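Local structure of nucleoplasmin-like protein (Drosophila melanogaster, 1NLQ) at residues Val53-Pro56 with Lys57-Val60; Ala65-Ala69 with Gly70-Ala74. The protein binds core histones as a chaperone and takes part in the ATP-facilitated assembly of regularly spaced nucleosomal arrays. All coordinates share one frame; numbering follows the deposited sequence.

Overall arrangement
Both contacts are tight reversals of the chain in the N-terminal core, the nucleoplasmin-family beta sandwich of two four-stranded antiparallel sheets that assembles into a pentamer. Interaction 1 comes first and joins strand 48-55 to strand 60-68 within one sheet. Strand 60-68 then leads to interaction 2, where the turn and bulge within residues 65-74 lead the chain across to strand 74-82 of the other sheet. The centres of the two contacts lie about 24 Å apart and they do not touch. Both reach the second subunit, so this strand, outermost in its sheet within the chain, meets a neighbour near each of its ends; K68, in interaction 2, is also thought to contribute to pairing of pentamers.

Interaction 1: residues Val53-Pro56 with Lys57-Val60; sequences VNTP and KDSV
T55 and V60 form an antiparallel hydrogen-bonded pair that closes a beta hairpin, with P56-S59 as its four-residue loop. T55 N gives a nearly straight bond to V60 O (2.9 Å, 165°), and V60 N returns one to T55 O, less certain because that nitrogen is crowded in the model. Within the loop S59 N reaches P56 O at 2.8 Å, coming from above the carbonyl plane, while D58 N makes a weak bond to T55 O. Proline suits the first loop position because its ring holds phi near -61°.

T55 and V60 put their side chains on the same face of the sheet, CB to CB 4.1 Å. With OG1 of T55 opposite the carbonyl carbon (chi1 -77°), CG2 swings toward the loop, where it packs tightly on CB of K57 (3.5 Å) and lies as near OD2 of D58. A water donates to OD2 of D58 at 3.0 Å and shares a weak hydrogen bond with OG1 of T55. K57 extends away so that NZ reaches the carbonyl oxygens of Y82 and E83. CG1 of V53 meets CG1 of V60 at 4.2 Å, and F6 of the second subunit packs on both valines. The chemistry is thus divided: backbone bonds shape the turn, beta-branched carbons fill the inner and subunit-facing side, K57 ties it to the backbone at Y82 and E83, and D58 holds a water and, weakly, S5 of the second subunit.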
# COMPACT_ATOMS: atom_id res chain seq x y z
N VAL A 53 2.21 -17.96 7.67
CA VAL A 53 0.83 -18.08 8.12
C VAL A 53 0.39 -19.52 7.89
O VAL A 53 0.77 -20.15 6.91
CB VAL A 53 -0.12 -17.09 7.37
CG1 VAL A 53 -0.25 -17.48 5.91
CG2 VAL A 53 -1.49 -17.09 8.03
N ASN A 54 -0.39 -20.04 8.83
CA ASN A 54 -0.89 -21.41 8.75
C ASN A 54 -2.39 -21.48 8.96
O ASN A 54 -2.91 -20.94 9.93
CB ASN A 54 -0.22 -22.30 9.80
CG ASN A 54 1.27 -22.41 9.61
OD1 ASN A 54 2.04 -21.56 10.07
ND2 ASN A 54 1.69 -23.45 8.90
N THR A 55 -3.08 -22.15 8.05
CA THR A 55 -4.51 -22.34 8.19
C THR A 55 -4.82 -23.74 7.70
O THR A 55 -4.69 -24.04 6.52
CB THR A 55 -5.31 -21.32 7.35
OG1 THR A 55 -5.33 -20.05 8.02
CG2 THR A 55 -6.74 -21.80 7.19
N PRO A 56 -5.24 -24.63 8.62
CA PRO A 56 -5.55 -26.00 8.20
C PRO A 56 -6.68 -26.00 7.19
O PRO A 56 -6.63 -26.69 6.16
CB PRO A 56 -5.96 -26.67 9.51
CG PRO A 56 -5.20 -25.87 10.56
CD PRO A 56 -5.44 -24.46 10.07
N LYS A 57 -7.70 -25.20 7.49
CA LYS A 57 -8.89 -25.04 6.67
C LYS A 57 -8.63 -25.03 5.17
O LYS A 57 -9.47 -25.47 4.38
CB LYS A 57 -9.62 -23.76 7.08
CG LYS A 57 -10.95 -23.53 6.38
CD LYS A 57 -11.64 -22.26 6.88
CE LYS A 57 -13.08 -22.18 6.39
NZ LYS A 57 -13.79 -20.94 6.77
N ASP A 58 -7.46 -24.53 4.77
CA ASP A 58 -7.11 -24.46 3.35
C ASP A 58 -5.74 -25.04 3.00
O ASP A 58 -5.11 -24.62 2.01
CB ASP A 58 -7.19 -23.01 2.90
CG ASP A 58 -8.46 -22.33 3.35
OD1 ASP A 58 -9.55 -22.76 2.88
OD2 ASP A 58 -8.39 -21.40 4.18
N SER A 59 -5.27 -26.02 3.78
CA SER A 59 -3.97 -26.64 3.55
C SER A 59 -2.97 -25.54 3.26
O SER A 59 -2.09 -25.67 2.40
CB SER A 59 -4.05 -27.60 2.35
OG SER A 59 -4.96 -28.66 2.61
N VAL A 60 -3.13 -24.44 4.00
CA VAL A 60 -2.30 -23.27 3.86
C VAL A 60 -1.14 -23.16 4.83
O VAL A 60 -1.31 -23.23 6.05
CB VAL A 60 -3.16 -21.98 3.96
CG1 VAL A 60 -2.29 -20.78 4.32
CG2 VAL A 60 -3.86 -21.72 2.63
O HOH W 1 -7.95 -19.19 6.14

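Interaction 2: residues Ala65-Ala69 with Gly70-Ala74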
# COMPACT_ATOMS: atom_id res chain seq x y z
N ALA A 65 5.25 -12.58 5.06
CA ALA A 65 6.11 -11.43 5.28
C ALA A 65 7.59 -11.82 5.28
O ALA A 65 7.97 -12.81 5.90
CB ALA A 65 5.75 -10.75 6.61
N VAL A 66 8.40 -11.07 4.55
CA VAL A 66 9.84 -11.26 4.52
C VAL A 66 10.35 -9.85 4.77
O VAL A 66 10.17 -8.97 3.93
CB VAL A 66 10.35 -11.75 3.15
CG1 VAL A 66 11.89 -11.78 3.14
CG2 VAL A 66 9.81 -13.14 2.86
N LEU A 67 10.94 -9.63 5.94
CA LEU A 67 11.44 -8.32 6.33
C LEU A 67 12.93 -8.37 6.64
O LEU A 67 13.48 -9.43 6.96
CB LEU A 67 10.69 -7.82 7.57
CG LEU A 67 9.16 -7.85 7.53
CD1 LEU A 67 8.62 -7.62 8.93
CD2 LEU A 67 8.64 -6.82 6.56
N LYS A 68 13.59 -7.22 6.53
CA LYS A 68 15.02 -7.15 6.83
C LYS A 68 15.43 -5.70 7.03
O LYS A 68 15.25 -4.86 6.15
CB LYS A 68 15.85 -7.78 5.70
CG LYS A 68 17.35 -7.81 6.01
CD LYS A 68 18.16 -8.68 5.04
CE LYS A 68 18.16 -8.13 3.63
NZ LYS A 68 19.21 -8.80 2.80
N ALA A 69 15.97 -5.40 8.21
CA ALA A 69 16.42 -4.05 8.53
C ALA A 69 17.42 -3.61 7.46
O ALA A 69 18.39 -4.31 7.18
CB ALA A 69 17.08 -4.04 9.91
N GLY A 70 17.17 -2.44 6.87
CA GLY A 70 18.05 -1.94 5.83
C GLY A 70 17.47 -2.12 4.44
O GLY A 70 17.89 -1.46 3.49
N GLU A 71 16.48 -3.01 4.31
CA GLU A 71 15.85 -3.26 3.02
C GLU A 71 14.32 -3.15 3.06
O GLU A 71 13.72 -2.37 2.30
CB GLU A 71 16.21 -4.65 2.49
CG GLU A 71 15.45 -4.97 1.19
CD GLU A 71 15.27 -6.46 0.93
OE1 GLU A 71 16.16 -7.09 0.33
OE2 GLU A 71 14.22 -7.01 1.34
N THR A 72 13.69 -3.93 3.92
CA THR A 72 12.23 -3.93 4.00
C THR A 72 11.79 -3.84 5.46
O THR A 72 11.89 -4.80 6.22
CB THR A 72 11.68 -5.23 3.37
OG1 THR A 72 12.29 -5.42 2.08
CG2 THR A 72 10.17 -5.14 3.18
N ARG A 73 11.27 -2.67 5.83
CA ARG A 73 10.83 -2.41 7.19
C ARG A 73 9.42 -2.93 7.45
O ARG A 73 9.07 -3.26 8.59
CB ARG A 73 10.90 -0.90 7.46
CG ARG A 73 10.42 -0.43 8.84
CD ARG A 73 11.17 -1.10 9.98
NE ARG A 73 12.62 -1.01 9.84
CZ ARG A 73 13.48 -1.57 10.69
NH1 ARG A 73 13.03 -2.25 11.74
NH2 ARG A 73 14.78 -1.46 10.47
N ALA A 74 8.62 -3.03 6.40
CA ALA A 74 7.25 -3.48 6.57
C ALA A 74 6.59 -3.92 5.27
O ALA A 74 7.03 -3.57 4.18
CB ALA A 74 6.42 -2.36 7.20
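K68 stands opposite both E71 and T72, a classic beta bulge at the tight turn that follows strand 60-68. K68 O accepts from E71 N and from T72 N, each at 2.9 Å, and K68 N bonds back to T72 O at 3.0 Å. A69 and G70 are the central residues of a type II turn; glycine is called for at the second place, since a CB there would run into the carbonyl oxygen of A69.

The side chains of K68 and E71 cross at a slant, CE of the lysine 4.0 Å from OE1 of the glutamate. NZ stays 4.3 Å from OE1, too far for a salt bridge, though the opposite charges probably favour each other. T72 turns its two branches to different tasks: chi1 of -49° sets OG1 beside its own backbone N, from where it donates to the anti lone pair of OE2 of E71 at 2.6 Å, while CG2 lies against the buried V66 O and CD2 of L67. A valine here, without the hydroxyl, would probably leave the E71 carboxylate freer to turn from the arginine it pairs with on the second subunit. That partner is R73 of the second subunit, in a salt bridge to E71 OE2, and the same link recurs round the ring, R73 NE here pairing with E71 of the third subunit. The side chain of R73 bends twice, at chi2 and chi3, bringing NH2 to 3.5 Å from CB of A69, as NH1 bonds to L39 O. K68 itself is inferred to help join two pentamers. On the inner side L67, a branched apolar side chain suited to the interior between the sheets, where L39 and V75 also touch it, lays CD2 3.6 Å from CA of A74.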